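Local coordinates for synaptonemal complex protein 2 (Mus musculus, PDB 5IWZ) that is a major component of the axial and lateral elements of synaptonemal complexes in meiotic prophase, required for chromosome synapsis and for inserting SYCP3 into synaptonemal complexes, at residues W106-K111 with I155-A160. Sequence-based numbering, arbitrary orientation.
Sequences WFENSK and IPQICA
Q157 reaches across from helix 144-163 and links E108 and K111 through one primary amide, a group that can give and accept at once, while its OE1 and CB lie against the edge of F107. Its NE2 donates to E108 OE1 at 2.9 Å, meeting that oxygen from above the carboxylate, whose plane stands 88° from the amide. Its OE1 takes K111 NZ at 2.9 Å, in the carbonyl plane and on a lone pair. The same ammonium forms a salt bridge with E108 OE2 at 2.7 Å, so the three polar groups close a ring in which the lysine holds both the acid and the amide. Helix 99-108 and the type I turn from E108 to K111 lie, like helix 144-163, in the armadillo-repeat-like domain, an alpha-solenoid in which neighbouring helices pack side by side. On the tight side, a chi1 of 178° swings the F107 ring away from its backbone N and brings its edge to the amide. There CE2 lies 3.1 Å from Q157 OE1. L132 of helix 123-141 also touches this buried phenylalanine. E108 and K111, by contrast, are partly exposed, and this solvent-facing side is held by polar bonds. Were this glutamine an alanine, E108 OE1 and K111 NZ would probably lose the amide bridge to helix 144-163, with a gap where OE1 met the F107 edge.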
ATOM      1  N   TRP A 106       1.863  13.028 -13.633  1.00 26.26           N
ATOM      2  CA  TRP A 106       2.523  11.738 -13.822  1.00 27.42           C
ATOM      3  C   TRP A 106       1.645  10.612 -13.296  1.00 31.43           C
ATOM      4  O   TRP A 106       1.536   9.547 -13.923  1.00 27.68           O
ATOM      5  CB  TRP A 106       3.895  11.715 -13.140  1.00 28.35           C
ATOM      6  CG  TRP A 106       4.821  12.815 -13.596  1.00 27.25           C
ATOM      7  CD1 TRP A 106       4.732  13.550 -14.758  1.00 24.29           C
ATOM      8  CD2 TRP A 106       5.941  13.342 -12.872  1.00 27.44           C
ATOM      9  NE1 TRP A 106       5.746  14.491 -14.800  1.00 29.31           N
ATOM     10  CE2 TRP A 106       6.497  14.384 -13.655  1.00 25.95           C
ATOM     11  CE3 TRP A 106       6.534  13.033 -11.640  1.00 32.93           C
ATOM     12  CZ2 TRP A 106       7.613  15.102 -13.247  1.00 26.65           C
ATOM     13  CZ3 TRP A 106       7.648  13.760 -11.233  1.00 29.69           C
ATOM     14  CH2 TRP A 106       8.175  14.775 -12.037  1.00 32.05           C
ATOM     15  N   PHE A 107       0.994  10.842 -12.153  1.00 23.09           N
ATOM     16  CA  PHE A 107       0.070   9.854 -11.603  1.00 22.88           C
ATOM     17  C   PHE A 107      -1.122   9.633 -12.528  1.00 26.60           C
ATOM     18  O   PHE A 107      -1.544   8.491 -12.740  1.00 33.14           O
ATOM     19  CB  PHE A 107      -0.405  10.314 -10.220  1.00 24.70           C
ATOM     20  CG  PHE A 107      -1.384   9.392  -9.592  1.00 31.22           C
ATOM     21  CD1 PHE A 107      -0.973   8.181  -9.065  1.00 34.28           C
ATOM     22  CD2 PHE A 107      -2.723   9.733  -9.525  1.00 34.31           C
ATOM     23  CE1 PHE A 107      -1.889   7.315  -8.475  1.00 35.91           C
ATOM     24  CE2 PHE A 107      -3.633   8.886  -8.940  1.00 31.20           C
ATOM     25  CZ  PHE A 107      -3.216   7.673  -8.409  1.00 27.98           C
ATOM     26  N   GLU A 108      -1.686  10.720 -13.075  1.00 24.54           N
ATOM     27  CA  GLU A 108      -2.758  10.596 -14.059  1.00 26.40           C
ATOM     28  C   GLU A 108      -2.303   9.803 -15.278  1.00 31.91           C
ATOM     29  O   GLU A 108      -3.035   8.945 -15.783  1.00 33.58           O
ATOM     30  CB  GLU A 108      -3.232  11.984 -14.502  1.00 42.77           C
ATOM     31  CG  GLU A 108      -3.942  12.803 -13.430  1.00 58.19           C
ATOM     32  CD  GLU A 108      -5.394  12.416 -13.262  1.00 74.28           C
ATOM     33  OE1 GLU A 108      -6.079  13.042 -12.420  1.00 81.16           O
ATOM     34  OE2 GLU A 108      -5.854  11.490 -13.971  1.00 75.17           O
ATOM     35  N   ASN A 109      -1.110  10.116 -15.793  1.00 28.35           N
ATOM     36  CA  ASN A 109      -0.532   9.409 -16.933  1.00 31.62           C
ATOM     37  C   ASN A 109      -0.096   7.986 -16.598  1.00 36.95           C
ATOM     38  O   ASN A 109       0.335   7.265 -17.501  1.00 40.35           O
ATOM     39  CB  ASN A 109       0.663  10.188 -17.480  1.00 29.93           C
ATOM     40  CG  ASN A 109       0.249  11.510 -18.120  1.00 48.60           C
ATOM     41  OD1 ASN A 109      -0.908  11.687 -18.509  1.00 56.05           O
ATOM     42  ND2 ASN A 109       1.187  12.442 -18.222  1.00 43.26           N
ATOM     43  N   SER A 110      -0.166   7.584 -15.335  1.00 29.10           N
ATOM     44  CA  SER A 110       0.093   6.210 -14.928  1.00 32.81           C
ATOM     45  C   SER A 110      -1.179   5.386 -14.839  1.00 37.18           C
ATOM     46  O   SER A 110      -1.103   4.180 -14.578  1.00 27.64           O
ATOM     47  CB  SER A 110       0.796   6.177 -13.564  1.00 31.32           C
ATOM     48  OG  SER A 110       2.036   6.867 -13.610  1.00 34.79           O
ATOM     49  N   LYS A 111      -2.342   6.003 -15.047  1.00 34.90           N
ATOM     50  CA  LYS A 111      -3.584   5.307 -14.738  1.00 40.31           C
ATOM     51  C   LYS A 111      -3.860   4.195 -15.737  1.00 42.68           C
ATOM     52  O   LYS A 111      -4.320   3.114 -15.350  1.00 31.93           O
ATOM     53  CB  LYS A 111      -4.739   6.302 -14.664  1.00 47.52           C
ATOM     54  CG  LYS A 111      -4.654   7.205 -13.408  1.00 49.82           C
ATOM     55  CD  LYS A 111      -5.734   8.298 -13.371  1.00 44.08           C
ATOM     56  CE  LYS A 111      -6.040   8.698 -11.930  1.00 46.24           C
ATOM     57  NZ  LYS A 111      -6.738  10.016 -11.843  1.00 50.89           N
ATOM     58  N   ILE A 155      -4.971  13.436  -1.732  1.00 30.27           N
ATOM     59  CA  ILE A 155      -6.024  12.775  -0.955  1.00 29.18           C
ATOM     60  C   ILE A 155      -7.206  12.358  -1.832  1.00 35.88           C
ATOM     61  O   ILE A 155      -7.637  11.204  -1.733  1.00 32.24           O
ATOM     62  CB  ILE A 155      -6.449  13.653   0.239  1.00 31.40           C
ATOM     63  CG1 ILE A 155      -5.297  13.857   1.214  1.00 34.86           C
ATOM     64  CG2 ILE A 155      -7.647  13.043   0.946  1.00 33.96           C
ATOM     65  CD1 ILE A 155      -4.771  12.599   1.780  1.00 36.38           C
ATOM     66  N   PRO A 156      -7.760  13.227  -2.699  1.00 35.04           N
ATOM     67  CA  PRO A 156      -8.842  12.742  -3.586  1.00 36.33           C
ATOM     68  C   PRO A 156      -8.391  11.682  -4.579  1.00 35.89           C
ATOM     69  O   PRO A 156      -9.166  10.764  -4.880  1.00 31.90           O
ATOM     70  CB  PRO A 156      -9.324  14.021  -4.299  1.00 37.39           C
ATOM     71  CG  PRO A 156      -8.300  15.051  -4.033  1.00 39.27           C
ATOM     72  CD  PRO A 156      -7.633  14.697  -2.749  1.00 37.11           C
ATOM     73  N   GLN A 157      -7.167  11.787  -5.108  1.00 30.70           N
ATOM     74  CA  GLN A 157      -6.669  10.792  -6.057  1.00 27.25           C
ATOM     75  C   GLN A 157      -6.573   9.418  -5.407  1.00 29.51           C
ATOM     76  O   GLN A 157      -6.963   8.404  -5.996  1.00 28.25           O
ATOM     77  CB  GLN A 157      -5.283  11.198  -6.577  1.00 25.63           C
ATOM     78  CG  GLN A 157      -5.240  12.468  -7.414  1.00 37.37           C
ATOM     79  CD  GLN A 157      -5.695  12.243  -8.841  1.00 39.38           C
ATOM     80  OE1 GLN A 157      -5.765  11.106  -9.312  1.00 38.86           O
ATOM     81  NE2 GLN A 157      -6.029  13.330  -9.535  1.00 37.58           N
ATOM     82  N   ILE A 158      -6.008   9.364  -4.202  1.00 27.04           N
ATOM     83  CA  ILE A 158      -5.825   8.084  -3.525  1.00 30.72           C
ATOM     84  C   ILE A 158      -7.172   7.452  -3.170  1.00 29.57           C
ATOM     85  O   ILE A 158      -7.369   6.246  -3.365  1.00 30.82           O
ATOM     86  CB  ILE A 158      -4.920   8.266  -2.294  1.00 29.15           C
ATOM     87  CG1 ILE A 158      -3.523   8.694  -2.773  1.00 29.81           C
ATOM     88  CG2 ILE A 158      -4.879   6.967  -1.451  1.00 26.43           C
ATOM     89  CD1 ILE A 158      -2.530   8.986  -1.654  1.00 33.91           C
ATOM     90  N   CYS A 159      -8.124   8.250  -2.668  1.00 30.82           N
ATOM     91  CA  CYS A 159      -9.454   7.721  -2.369  1.00 32.78           C
ATOM     92  C   CYS A 159     -10.111   7.145  -3.617  1.00 37.85           C
ATOM     93  O   CYS A 159     -10.693   6.049  -3.582  1.00 32.71           O
ATOM     94  CB  CYS A 159     -10.346   8.809  -1.759  1.00 34.80           C
ATOM     95  SG  CYS A 159      -9.875   9.406  -0.121  1.00 37.96           S
ATOM     96  N   ALA A 160     -10.045   7.883  -4.732  1.00 29.91           N
ATOM     97  CA  ALA A 160     -10.590   7.364  -5.982  1.00 34.12           C
ATOM     98  C   ALA A 160      -9.912   6.052  -6.366  1.00 32.34           C
ATOM     99  O   ALA A 160     -10.585   5.095  -6.777  1.00 35.40           O
ATOM    100  CB  ALA A 160     -10.442   8.408  -7.096  1.00 37.90           C
TER